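Local atomic coordinates of endoglucanase (Clostridium thermocellum, PDB entry 2YIK), a protein that probably cleaves internal beta-1,4-glucosidic bonds of cellulose, as a family 9 glycoside hydrolase from a cellulose-degrading bacterium. Residues G375-T378 against Y384-L387; N388-A393 against D491-E496; T397-I402 against A418-S423; M425-G430 against R436-G441; N445-P450 against A474-P479. One frame throughout, in Å; residues are numbered along the deposited sequence.

Contact 1 of 5, residues G375-T378 against Y384-L387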
# COMPACT_ATOMS: atom_id res chain seq x y z
N GLY A 375 -8.05 -18.22 17.12
CA GLY A 375 -8.96 -17.78 18.16
C GLY A 375 -8.51 -16.63 19.06
O GLY A 375 -9.20 -16.31 20.03
N GLY A 376 -7.37 -16.02 18.75
CA GLY A 376 -6.90 -14.92 19.57
C GLY A 376 -7.63 -13.63 19.26
O GLY A 376 -7.96 -12.85 20.16
N ILE A 377 -7.87 -13.38 17.97
CA ILE A 377 -8.58 -12.18 17.55
C ILE A 377 -10.06 -12.52 17.41
O ILE A 377 -10.42 -13.60 16.94
CB ILE A 377 -8.06 -11.66 16.19
CG1 ILE A 377 -6.58 -11.27 16.29
CG2 ILE A 377 -8.79 -10.38 15.81
CD1 ILE A 377 -5.71 -12.44 16.52
N THR A 378 -10.90 -11.58 17.84
CA THR A 378 -12.34 -11.71 17.80
C THR A 378 -12.90 -12.25 16.48
O THR A 378 -12.56 -11.75 15.41
CB THR A 378 -13.02 -10.34 18.05
OG1 THR A 378 -12.83 -9.96 19.42
CG2 THR A 378 -14.50 -10.41 17.77
N TYR A 384 -16.00 -14.71 10.82
CA TYR A 384 -15.08 -13.74 10.24
C TYR A 384 -14.17 -13.13 11.31
O TYR A 384 -14.67 -12.62 12.31
CB TYR A 384 -15.93 -12.66 9.57
CG TYR A 384 -15.21 -11.45 9.03
CD1 TYR A 384 -14.26 -11.56 8.01
CD2 TYR A 384 -15.54 -10.17 9.48
CE1 TYR A 384 -13.67 -10.43 7.45
CE2 TYR A 384 -14.96 -9.03 8.93
CZ TYR A 384 -14.02 -9.17 7.91
OH TYR A 384 -13.46 -8.05 7.35
N VAL A 385 -12.86 -13.17 11.10
CA VAL A 385 -11.94 -12.59 12.09
C VAL A 385 -11.94 -11.07 11.92
O VAL A 385 -11.51 -10.52 10.91
CB VAL A 385 -10.52 -13.19 11.97
CG1 VAL A 385 -9.65 -12.69 13.12
CG2 VAL A 385 -10.60 -14.73 12.03
N PHE A 386 -12.45 -10.43 12.97
CA PHE A 386 -12.69 -8.99 13.05
C PHE A 386 -11.81 -8.26 14.09
O PHE A 386 -11.98 -8.47 15.29
CB PHE A 386 -14.17 -8.88 13.42
CG PHE A 386 -14.73 -7.50 13.45
CD1 PHE A 386 -14.71 -6.75 14.62
CD2 PHE A 386 -15.39 -6.98 12.34
CE1 PHE A 386 -15.34 -5.51 14.70
CE2 PHE A 386 -16.03 -5.74 12.39
CZ PHE A 386 -16.00 -5.00 13.58
N LEU A 387 -10.87 -7.41 13.64
CA LEU A 387 -10.01 -6.66 14.58
C LEU A 387 -10.85 -5.52 15.17
O LEU A 387 -11.01 -5.41 16.38
CB LEU A 387 -8.77 -6.11 13.88
CG LEU A 387 -7.82 -5.27 14.74
CD1 LEU A 387 -7.43 -6.01 16.01
CD2 LEU A 387 -6.58 -4.94 13.93
O HOH W 1 -11.10 -7.36 18.15
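Tyr384 and Val385 come alongside Ile377 and Thr378 where the loop between helix 363-373 and helix 392-408 of this family 9 catalytic domain doubles back on itself. Tyr384 meets Thr378 through its backbone, and its CB points away from the other segment. Its hydroxyl is instead hydrogen-bonded to Ser392, and its ring stacks on Tyr427. Val385 supplies the apolar part. Val385 CG1 lies anti to the backbone N (chi1 -173°) and is thereby brought 3.6 Å from Ile377 CB. The two side chains cross at about a right angle, and Trp372 of helix 363-373 touches both. The CA of Val385 also makes a CA-H...O contact with Thr378 O, at 3.5 Å. Phe386 forms the single direct hydrogen bond between the segments: Phe386 N donates to Thr378 O over 2.8 Å, with 160° at the hydrogen. The ring of Phe386 leads away, toward Ser392 and Ala481. Leu387 adds a looser contact, its CA lying near the CG2 branch of Ile377. A water bridges the segments. The same water donates to Leu387 O at 2.6 Å and makes a weak bond with Thr378 OG1 at 3.4 Å.

Contact 2 of 5, residues N388-A393 against D491-E496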
# COMPACT_ATOMS: atom_id res chain seq x y z
N ASN A 388 -11.35 -4.66 14.29
CA ASN A 388 -12.24 -3.57 14.69
C ASN A 388 -13.08 -3.17 13.48
O ASN A 388 -12.85 -3.66 12.37
CB ASN A 388 -11.48 -2.38 15.32
CG ASN A 388 -10.47 -1.74 14.39
OD1 ASN A 388 -10.81 -1.29 13.30
ND2 ASN A 388 -9.22 -1.68 14.84
N GLN A 389 -14.06 -2.30 13.68
CA GLN A 389 -14.98 -1.91 12.60
C GLN A 389 -14.49 -1.04 11.45
O GLN A 389 -15.14 -0.99 10.41
CB GLN A 389 -16.21 -1.24 13.21
CG GLN A 389 -15.87 0.01 14.01
CD GLN A 389 -17.08 0.55 14.75
OE1 GLN A 389 -17.84 1.36 14.21
NE2 GLN A 389 -17.26 0.11 15.98
N TRP A 390 -13.38 -0.33 11.64
CA TRP A 390 -12.89 0.53 10.57
C TRP A 390 -11.95 -0.23 9.64
O TRP A 390 -10.76 -0.37 9.91
CB TRP A 390 -12.23 1.76 11.19
CG TRP A 390 -13.17 2.47 12.14
CD1 TRP A 390 -14.17 3.36 11.80
CD2 TRP A 390 -13.26 2.30 13.56
NE1 TRP A 390 -14.86 3.75 12.94
CE2 TRP A 390 -14.32 3.11 14.03
CE3 TRP A 390 -12.54 1.53 14.49
CZ2 TRP A 390 -14.68 3.18 15.38
CZ3 TRP A 390 -12.89 1.60 15.84
CH2 TRP A 390 -13.95 2.41 16.27
N GLY A 391 -12.52 -0.73 8.54
CA GLY A 391 -11.75 -1.47 7.56
C GLY A 391 -11.35 -2.83 8.09
O GLY A 391 -10.17 -3.19 8.07
N SER A 392 -12.33 -3.60 8.56
CA SER A 392 -12.04 -4.93 9.08
C SER A 392 -11.49 -5.82 7.97
O SER A 392 -10.61 -6.64 8.22
CB SER A 392 -13.31 -5.56 9.68
OG SER A 392 -14.29 -5.83 8.69
N ALA A 393 -12.02 -5.66 6.75
CA ALA A 393 -11.59 -6.46 5.60
C ALA A 393 -10.13 -6.18 5.24
O ALA A 393 -9.39 -7.06 4.81
CB ALA A 393 -12.48 -6.18 4.40
N ASP A 491 -22.66 5.21 3.37
CA ASP A 491 -22.20 4.45 4.53
C ASP A 491 -20.68 4.49 4.41
O ASP A 491 -20.06 3.61 3.81
CB ASP A 491 -22.68 2.99 4.47
CG ASP A 491 -22.12 2.14 5.62
OD1 ASP A 491 -21.46 2.73 6.50
OD2 ASP A 491 -22.35 0.90 5.63
N TYR A 492 -20.07 5.53 4.99
CA TYR A 492 -18.63 5.70 4.89
C TYR A 492 -17.77 4.81 5.77
O TYR A 492 -16.54 4.86 5.67
CB TYR A 492 -18.26 7.17 5.13
CG TYR A 492 -18.65 7.68 6.49
CD1 TYR A 492 -19.93 8.18 6.73
CD2 TYR A 492 -17.74 7.64 7.55
CE1 TYR A 492 -20.30 8.63 8.01
CE2 TYR A 492 -18.10 8.07 8.82
CZ TYR A 492 -19.37 8.56 9.05
OH TYR A 492 -19.71 8.98 10.33
N ILE A 493 -18.38 4.01 6.63
CA ILE A 493 -17.58 3.12 7.47
C ILE A 493 -17.50 1.74 6.84
O ILE A 493 -16.42 1.25 6.50
CB ILE A 493 -18.18 2.98 8.89
CG1 ILE A 493 -18.05 4.30 9.65
CG2 ILE A 493 -17.46 1.87 9.65
CD1 ILE A 493 -16.61 4.78 9.75
N TYR A 494 -18.66 1.13 6.65
CA TYR A 494 -18.71 -0.20 6.09
C TYR A 494 -18.60 -0.29 4.57
O TYR A 494 -18.30 -1.36 4.05
CB TYR A 494 -19.96 -0.89 6.64
CG TYR A 494 -19.89 -0.93 8.15
CD1 TYR A 494 -19.00 -1.80 8.80
CD2 TYR A 494 -20.61 -0.02 8.94
CE1 TYR A 494 -18.83 -1.77 10.19
CE2 TYR A 494 -20.44 0.01 10.34
CZ TYR A 494 -19.54 -0.86 10.95
OH TYR A 494 -19.36 -0.84 12.32
N ASN A 495 -18.80 0.82 3.87
CA ASN A 495 -18.69 0.82 2.41
C ASN A 495 -17.52 1.67 1.89
O ASN A 495 -17.45 1.98 0.70
CB ASN A 495 -20.00 1.26 1.75
CG ASN A 495 -20.73 0.09 1.09
OD1 ASN A 495 -21.76 0.26 0.43
ND2 ASN A 495 -20.20 -1.12 1.27
N GLU A 496 -16.63 2.03 2.80
CA GLU A 496 -15.44 2.80 2.45
C GLU A 496 -14.54 1.92 1.57
O GLU A 496 -14.52 0.69 1.73
CB GLU A 496 -14.68 3.18 3.73
CG GLU A 496 -13.24 3.64 3.56
CD GLU A 496 -13.11 5.06 3.03
OE1 GLU A 496 -14.07 5.55 2.39
OE2 GLU A 496 -12.05 5.67 3.26
O HOH W 2 -15.30 -1.26 7.95
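Gln389 O and Ile493 O are joined by one water, which has three partners. The water donates to Gln389 O at 2.5 Å and to Ile493 O at 3.1 Å, and it accepts from Gly391 N at 2.9 Å. Direct contacts flank it. The CB of Gln389 lies 3.3 Å from Tyr494 OH. The amide of Gln389 is turned 29° from the plane of the Tyr494 ring, and its OE1 is near the same hydroxyl. Trp390 and Ile493 run side by side and point the same way. The CD1 methyl of Ile493 comes to the edge of the indole, 3.5 Å from Trp390 CD1. The CG of Gln389 packs over one face of that indole; chi1 of 60° sets CG between the backbone N and the carbonyl carbon. Each segment has a side-chain-to-backbone bond of its own. Asn388 OD1 accepts from Trp390 N in an Asx turn, on a lone pair in the carbonyl plane. Asp491 OD1 accepts from Tyr494 N at 3.2 Å in an Asx motif, the donor standing above the carboxylate plane. The Ile493 side chain lies about 9 Å from that of His451, the predicted active-site residue. The contact lies at the surface, where the water joins Gly391, the N-cap residue of helix 392-408, to the loop leading into helix 499-516.

Contact 3 of 5, residues T397-I402 against A418-S423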
# COMPACT_ATOMS: atom_id res chain seq x y z
N THR A 397 -7.57 -9.29 5.28
CA THR A 397 -6.82 -9.70 4.10
C THR A 397 -5.30 -9.53 4.29
O THR A 397 -4.52 -10.24 3.66
CB THR A 397 -7.30 -8.95 2.82
OG1 THR A 397 -7.27 -7.53 3.03
CG2 THR A 397 -8.71 -9.39 2.47
N ALA A 398 -4.90 -8.61 5.16
CA ALA A 398 -3.48 -8.41 5.45
C ALA A 398 -2.98 -9.65 6.20
O ALA A 398 -1.87 -10.12 5.97
CB ALA A 398 -3.27 -7.17 6.30
N ALA A 399 -3.82 -10.16 7.10
CA ALA A 399 -3.46 -11.37 7.85
C ALA A 399 -3.41 -12.54 6.87
O ALA A 399 -2.55 -13.41 6.98
CB ALA A 399 -4.50 -11.64 8.94
N GLN A 400 -4.34 -12.55 5.92
CA GLN A 400 -4.38 -13.60 4.91
C GLN A 400 -3.06 -13.60 4.13
O GLN A 400 -2.46 -14.65 3.89
CB GLN A 400 -5.54 -13.38 3.94
CG GLN A 400 -6.93 -13.67 4.50
CD GLN A 400 -8.02 -13.55 3.43
OE1 GLN A 400 -7.84 -14.03 2.31
NE2 GLN A 400 -9.14 -12.93 3.78
N LEU A 401 -2.63 -12.41 3.72
CA LEU A 401 -1.39 -12.27 2.97
C LEU A 401 -0.23 -12.84 3.77
O LEU A 401 0.53 -13.66 3.26
CB LEU A 401 -1.12 -10.80 2.65
CG LEU A 401 0.20 -10.51 1.92
CD1 LEU A 401 0.22 -11.24 0.59
CD2 LEU A 401 0.35 -9.00 1.71
N ILE A 402 -0.09 -12.41 5.03
CA ILE A 402 0.99 -12.90 5.88
C ILE A 402 0.90 -14.41 6.03
O ILE A 402 1.91 -15.11 6.01
CB ILE A 402 0.95 -12.26 7.30
CG1 ILE A 402 1.13 -10.75 7.19
CG2 ILE A 402 2.02 -12.90 8.19
CD1 ILE A 402 2.46 -10.33 6.66
N ALA A 418 -2.77 -21.09 5.63
CA ALA A 418 -3.37 -20.88 4.31
C ALA A 418 -4.82 -21.36 4.30
O ALA A 418 -5.69 -20.72 3.72
CB ALA A 418 -2.56 -21.61 3.25
N ASN A 419 -5.07 -22.51 4.94
CA ASN A 419 -6.43 -23.04 5.00
C ASN A 419 -7.32 -22.03 5.70
O ASN A 419 -8.46 -21.80 5.28
CB ASN A 419 -6.46 -24.38 5.75
CG ASN A 419 -5.66 -25.46 5.05
OD1 ASN A 419 -5.48 -25.42 3.84
ND2 ASN A 419 -5.18 -26.44 5.81
N TRP A 420 -6.80 -21.41 6.76
CA TRP A 420 -7.56 -20.40 7.49
C TRP A 420 -7.79 -19.19 6.58
O TRP A 420 -8.90 -18.65 6.53
CB TRP A 420 -6.79 -19.95 8.73
CG TRP A 420 -7.38 -18.73 9.36
CD1 TRP A 420 -8.48 -18.68 10.17
CD2 TRP A 420 -6.94 -17.38 9.19
NE1 TRP A 420 -8.74 -17.37 10.52
CE2 TRP A 420 -7.82 -16.56 9.93
CE3 TRP A 420 -5.89 -16.78 8.48
CZ2 TRP A 420 -7.67 -15.16 9.99
CZ3 TRP A 420 -5.75 -15.40 8.53
CH2 TRP A 420 -6.64 -14.60 9.28
N ALA A 421 -6.74 -18.76 5.89
CA ALA A 421 -6.83 -17.61 5.00
C ALA A 421 -7.95 -17.84 3.98
O ALA A 421 -8.74 -16.95 3.69
CB ALA A 421 -5.50 -17.39 4.27
N ARG A 422 -8.00 -19.06 3.44
CA ARG A 422 -9.02 -19.42 2.47
C ARG A 422 -10.43 -19.29 3.04
O ARG A 422 -11.33 -18.79 2.37
CB ARG A 422 -8.81 -20.85 1.98
CG ARG A 422 -9.66 -21.16 0.76
CD ARG A 422 -9.54 -22.61 0.33
NE ARG A 422 -10.18 -22.80 -0.97
CZ ARG A 422 -10.18 -23.95 -1.65
NH1 ARG A 422 -9.57 -25.01 -1.15
NH2 ARG A 422 -10.77 -24.02 -2.84
N SER A 423 -10.61 -19.75 4.28
CA SER A 423 -11.93 -19.66 4.90
C SER A 423 -12.33 -18.19 5.02
O SER A 423 -13.49 -17.84 4.84
CB SER A 423 -11.92 -20.33 6.29
OG SER A 423 -11.30 -19.52 7.27
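Trp420 holds its CG anti to the backbone N (chi1 169°), which carries the indole across to Ala399. Gln400 has its CG anti to the carbonyl carbon (chi1 -73°), and the extended chain beyond passes over Ala421, with CG and CD near the Ala421 backbone. These residues pack two consecutive antiparallel helices, 392-408 and 416-428, of the catalytic domain, which in family 9 is an (alpha/alpha)6 barrel. The axes of the two short segments approach to 9.0 Å at a signed crossing angle of -152°. The CA atoms of Gln400 and Ala421 are 4.7 Å apart. Ala399 and Ala421 both turn their CB atoms toward the other helix. Ala399 CB meets the edge of the indole near its plane, 3.7 Å from Trp420 CH2. The same indole touches Trp372 of helix 363-373 and Val385. Gln400 is a buried residue. Its NE2 is hydrogen-bonded to Asn396 OD1, one turn earlier on its own helix. Gln400 OE1 lies 3.4 Å from Ala421 O; both are acceptors, so they form no hydrogen bond. Within 418-423, Ser423 OG donates to Trp420 O at 2.7 Å, meeting a lone pair of that oxygen in the carbonyl plane.

Contact 4 of 5, residues M425-G430 against R436-G441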
# COMPACT_ATOMS: atom_id res chain seq x y z
N MET A 425 -11.21 -15.60 3.04
CA MET A 425 -11.49 -15.02 1.73
C MET A 425 -12.87 -15.49 1.25
O MET A 425 -13.63 -14.70 0.68
CB MET A 425 -10.44 -15.42 0.69
CG MET A 425 -10.62 -14.71 -0.65
SD MET A 425 -10.50 -12.90 -0.48
CE MET A 425 -8.65 -12.70 -0.59
N ASP A 426 -13.18 -16.76 1.48
CA ASP A 426 -14.48 -17.28 1.08
C ASP A 426 -15.59 -16.54 1.83
O ASP A 426 -16.66 -16.29 1.26
CB ASP A 426 -14.57 -18.80 1.31
CG ASP A 426 -13.71 -19.59 0.33
OD1 ASP A 426 -13.12 -18.99 -0.60
OD2 ASP A 426 -13.63 -20.83 0.48
N TYR A 427 -15.36 -16.18 3.10
CA TYR A 427 -16.38 -15.43 3.84
C TYR A 427 -16.57 -14.10 3.14
O TYR A 427 -17.70 -13.68 2.87
CB TYR A 427 -15.95 -15.16 5.30
CG TYR A 427 -16.89 -14.24 6.07
CD1 TYR A 427 -16.91 -12.87 5.82
CD2 TYR A 427 -17.79 -14.73 7.03
CE1 TYR A 427 -17.79 -12.01 6.48
CE2 TYR A 427 -18.67 -13.88 7.71
CZ TYR A 427 -18.67 -12.52 7.43
OH TYR A 427 -19.55 -11.65 8.05
N LEU A 428 -15.46 -13.42 2.83
CA LEU A 428 -15.55 -12.13 2.17
C LEU A 428 -16.14 -12.22 0.76
O LEU A 428 -16.70 -11.24 0.27
CB LEU A 428 -14.17 -11.46 2.12
CG LEU A 428 -13.68 -10.90 3.47
CD1 LEU A 428 -12.22 -10.44 3.36
CD2 LEU A 428 -14.57 -9.74 3.90
N LEU A 429 -16.05 -13.38 0.13
CA LEU A 429 -16.61 -13.54 -1.21
C LEU A 429 -18.09 -13.94 -1.18
O LEU A 429 -18.71 -14.09 -2.22
CB LEU A 429 -15.80 -14.57 -2.01
CG LEU A 429 -14.37 -14.15 -2.40
CD1 LEU A 429 -13.69 -15.26 -3.20
CD2 LEU A 429 -14.41 -12.86 -3.22
N GLY A 430 -18.65 -14.11 0.02
CA GLY A 430 -20.06 -14.47 0.10
C GLY A 430 -20.49 -15.59 1.04
O GLY A 430 -21.68 -15.76 1.28
N ARG A 436 -23.36 -12.19 1.21
CA ARG A 436 -22.89 -10.98 0.57
C ARG A 436 -21.43 -10.99 0.18
O ARG A 436 -20.56 -11.32 0.99
CB ARG A 436 -23.16 -9.77 1.47
CG ARG A 436 -23.01 -8.47 0.71
CD ARG A 436 -22.98 -7.25 1.59
NE ARG A 436 -24.22 -6.94 2.28
CZ ARG A 436 -25.43 -7.02 1.74
NH1 ARG A 436 -25.58 -7.41 0.48
NH2 ARG A 436 -26.50 -6.67 2.46
N CYS A 437 -21.16 -10.62 -1.07
CA CYS A 437 -19.80 -10.55 -1.57
C CYS A 437 -19.35 -9.12 -1.33
O CYS A 437 -19.98 -8.17 -1.81
CB CYS A 437 -19.72 -10.88 -3.06
SG CYS A 437 -18.03 -10.79 -3.73
N TYR A 438 -18.25 -8.96 -0.60
CA TYR A 438 -17.74 -7.64 -0.27
C TYR A 438 -16.76 -7.03 -1.27
O TYR A 438 -16.16 -5.99 -1.01
CB TYR A 438 -17.15 -7.70 1.14
CG TYR A 438 -18.23 -7.90 2.19
CD1 TYR A 438 -19.01 -6.82 2.61
CD2 TYR A 438 -18.49 -9.16 2.73
CE1 TYR A 438 -20.04 -6.99 3.54
CE2 TYR A 438 -19.52 -9.35 3.66
CZ TYR A 438 -20.29 -8.26 4.06
OH TYR A 438 -21.30 -8.42 4.98
N VAL A 439 -16.62 -7.68 -2.42
CA VAL A 439 -15.76 -7.21 -3.50
C VAL A 439 -16.76 -6.73 -4.55
O VAL A 439 -17.49 -7.55 -5.12
CB VAL A 439 -14.92 -8.37 -4.07
CG1 VAL A 439 -14.06 -7.90 -5.23
CG2 VAL A 439 -14.06 -8.97 -2.97
N VAL A 440 -16.85 -5.43 -4.82
CA VAL A 440 -17.86 -4.99 -5.77
C VAL A 440 -17.64 -5.45 -7.22
O VAL A 440 -16.52 -5.52 -7.71
CB VAL A 440 -18.12 -3.44 -5.69
CG1 VAL A 440 -17.12 -2.78 -4.76
CG2 VAL A 440 -18.12 -2.82 -7.06
N GLY A 441 -18.75 -5.81 -7.86
CA GLY A 441 -18.74 -6.25 -9.25
C GLY A 441 -18.32 -7.69 -9.49
O GLY A 441 -18.41 -8.19 -10.61
O HOH W 3 -21.62 -10.58 6.50
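Leu428 places its CD2 against the ring of Tyr438, 4.1 Å from Tyr438 CD2, and the two side chains cross at about a right angle. Leu428 CG lies anti to the carbonyl carbon (chi1 -74°), which lets CD2 reach that ring. Here helix 416-428 ends in a Schellman motif, and the chain folds back over that end. Gly430 has the positive phi of the motif (134°), and its N bonds back to Tyr427 O. The segments are joined by one direct hydrogen bond. Tyr438 N donates to Leu428 O at 2.9 Å, nearly straight at 175°. Leu428 O also lies at the edge of the Tyr438 ring, close to its plane. Gly430 CA makes a CA-H...O contact with Arg436 O at 3.3 Å. Leu429 and Val439 lie side by side, their methyls CD2 and CG2 3.9 Å apart. The SG of Cys437 packs on the same Leu429 CD2. Beyond the segments, Phe505 of helix 499-516 touches Val439, and His485 meets the Tyr438 ring edge to face. Tyr427 CE1 comes 4.2 Å from Tyr438 CE2, and Tyr427 OH is also hydrogen-bonded to Asp483. One water joins the two phenols, 2.8 Å from Tyr427 OH, to which it donates, and 2.7 Å from Tyr438 OH.

Contact 5 of 5, residues N445-P450 against A474-P479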
# COMPACT_ATOMS: atom_id res chain seq x y z
N ASN A 445 -24.24 -11.10 -6.13
CA ASN A 445 -24.50 -10.80 -4.73
C ASN A 445 -23.47 -9.87 -4.08
O ASN A 445 -23.38 -9.83 -2.86
CB ASN A 445 -24.62 -12.09 -3.91
CG ASN A 445 -23.36 -12.93 -3.97
OD1 ASN A 445 -22.97 -13.56 -2.97
ND2 ASN A 445 -22.72 -12.97 -5.13
N SER A 446 -22.72 -9.13 -4.89
CA SER A 446 -21.71 -8.20 -4.38
C SER A 446 -22.32 -6.87 -3.95
O SER A 446 -23.40 -6.50 -4.41
CB SER A 446 -20.67 -7.90 -5.47
OG SER A 446 -19.95 -9.06 -5.86
N VAL A 447 -21.64 -6.15 -3.06
CA VAL A 447 -22.13 -4.84 -2.64
C VAL A 447 -22.15 -3.99 -3.92
O VAL A 447 -21.31 -4.16 -4.80
CB VAL A 447 -21.20 -4.19 -1.59
CG1 VAL A 447 -21.34 -4.92 -0.26
CG2 VAL A 447 -19.77 -4.24 -2.05
N LYS A 448 -23.11 -3.07 -4.01
CA LYS A 448 -23.25 -2.25 -5.20
C LYS A 448 -23.14 -0.75 -5.01
O LYS A 448 -23.11 -0.01 -5.99
CB LYS A 448 -24.59 -2.58 -5.87
CG LYS A 448 -24.71 -4.03 -6.29
CD LYS A 448 -26.15 -4.46 -6.46
CE LYS A 448 -26.25 -5.87 -7.04
NZ LYS A 448 -25.65 -6.92 -6.17
N TYR A 449 -23.04 -0.30 -3.77
CA TYR A 449 -22.97 1.14 -3.50
C TYR A 449 -21.72 1.61 -2.76
O TYR A 449 -21.83 2.26 -1.71
CB TYR A 449 -24.20 1.57 -2.72
CG TYR A 449 -25.49 1.36 -3.46
CD1 TYR A 449 -26.12 0.11 -3.46
CD2 TYR A 449 -26.08 2.39 -4.19
CE1 TYR A 449 -27.29 -0.11 -4.18
CE2 TYR A 449 -27.25 2.18 -4.91
CZ TYR A 449 -27.85 0.93 -4.90
OH TYR A 449 -29.00 0.73 -5.63
N PRO A 450 -20.52 1.32 -3.29
CA PRO A 450 -19.32 1.78 -2.58
C PRO A 450 -19.26 3.30 -2.40
O PRO A 450 -19.79 4.07 -3.22
CB PRO A 450 -18.17 1.23 -3.43
CG PRO A 450 -18.79 1.06 -4.82
CD PRO A 450 -20.17 0.54 -4.49
N ALA A 474 -13.19 -3.55 -5.96
CA ALA A 474 -13.02 -2.81 -4.71
C ALA A 474 -13.47 -3.66 -3.52
O ALA A 474 -14.54 -4.27 -3.57
CB ALA A 474 -13.81 -1.51 -4.76
N LEU A 475 -12.65 -3.71 -2.48
CA LEU A 475 -12.98 -4.45 -1.26
C LEU A 475 -13.43 -3.40 -0.27
O LEU A 475 -12.63 -2.57 0.18
CB LEU A 475 -11.75 -5.18 -0.72
CG LEU A 475 -11.90 -5.87 0.65
CD1 LEU A 475 -12.89 -7.02 0.55
CD2 LEU A 475 -10.54 -6.39 1.11
N VAL A 476 -14.72 -3.41 0.08
CA VAL A 476 -15.24 -2.42 1.01
C VAL A 476 -14.84 -2.71 2.46
O VAL A 476 -14.36 -3.80 2.78
CB VAL A 476 -16.76 -2.33 0.90
CG1 VAL A 476 -17.15 -1.98 -0.53
CG2 VAL A 476 -17.39 -3.65 1.32
N GLY A 477 -15.03 -1.72 3.33
CA GLY A 477 -14.70 -1.87 4.73
C GLY A 477 -15.05 -3.24 5.29
O GLY A 477 -14.27 -3.84 6.01
N GLY A 478 -16.24 -3.72 4.95
CA GLY A 478 -16.66 -5.03 5.42
C GLY A 478 -17.83 -5.00 6.38
O GLY A 478 -18.38 -3.93 6.65
N PRO A 479 -18.22 -6.17 6.91
CA PRO A 479 -19.34 -6.27 7.85
C PRO A 479 -18.95 -5.80 9.25
O PRO A 479 -17.77 -5.59 9.54
CB PRO A 479 -19.68 -7.75 7.80
CG PRO A 479 -18.32 -8.39 7.64
CD PRO A 479 -17.65 -7.50 6.61
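Val447 and Val476 make the main apolar contact, reaching toward each other tip to tip. The CG2 methyl of Val447 stands 3.8 Å from Val476 CG1. Val447 CG2 also lies 4.2 Å from Val476 CG2, so one methyl faces both branches of the opposite valine. At Val447, chi1 of -72° places CG2 between the backbone N and the carbonyl carbon and turns it toward Val476. Pro450 adds a second, looser apolar touch. Pro450 CB is 4.4 Å from Val476 CG1, and the CB atoms of both residues point toward the opposite segment. All three residues are buried.

These are two loops of the family 9 catalytic domain, one before and one after helix 453-456. Pro450 directly precedes His451, the predicted active-site residue, and their side chains are about 6 Å apart.

Polar bonds act within or around the loops. Lys448 NZ donates to Ser446 O at 2.9 Å, in the carbonyl plane. The side chain thereby curls back over its own loop. The carboxylate of Asp487 accepts from the backbone N of both Lys448 and Tyr449. Backbone bonds pair Val447 with Cys437 and Val476 with Tyr438, placing the chain around 437-438 between the two loops. Gly477 is bonded through its backbone to Ala393 of helix 392-408.

In the fold
All five contacts lie in the family 9 domain, in the C-terminal part of the modelled chain. Contacts 1, 3, 4 and 5 follow one another in sequence. Contact 2 closes a long loop that encloses contacts 3, 4 and 5. Helix 392-408 serves contacts 2 and 3, and helix 416-428 serves contacts 3 and 4. Contacts 4 and 5 are the closest pair, with centres about 8 Å apart, joined by a probable backbone hydrogen bond from Val440 N to Ala474 O. The centres of contacts 2 and 5 are about 10 Å apart, and both lie near the predicted active-site residue His451. Phe386 packs on Pro479 and so joins contact 1 to contact 5. The helix pair is thus connected to the loops near the probable catalytic site.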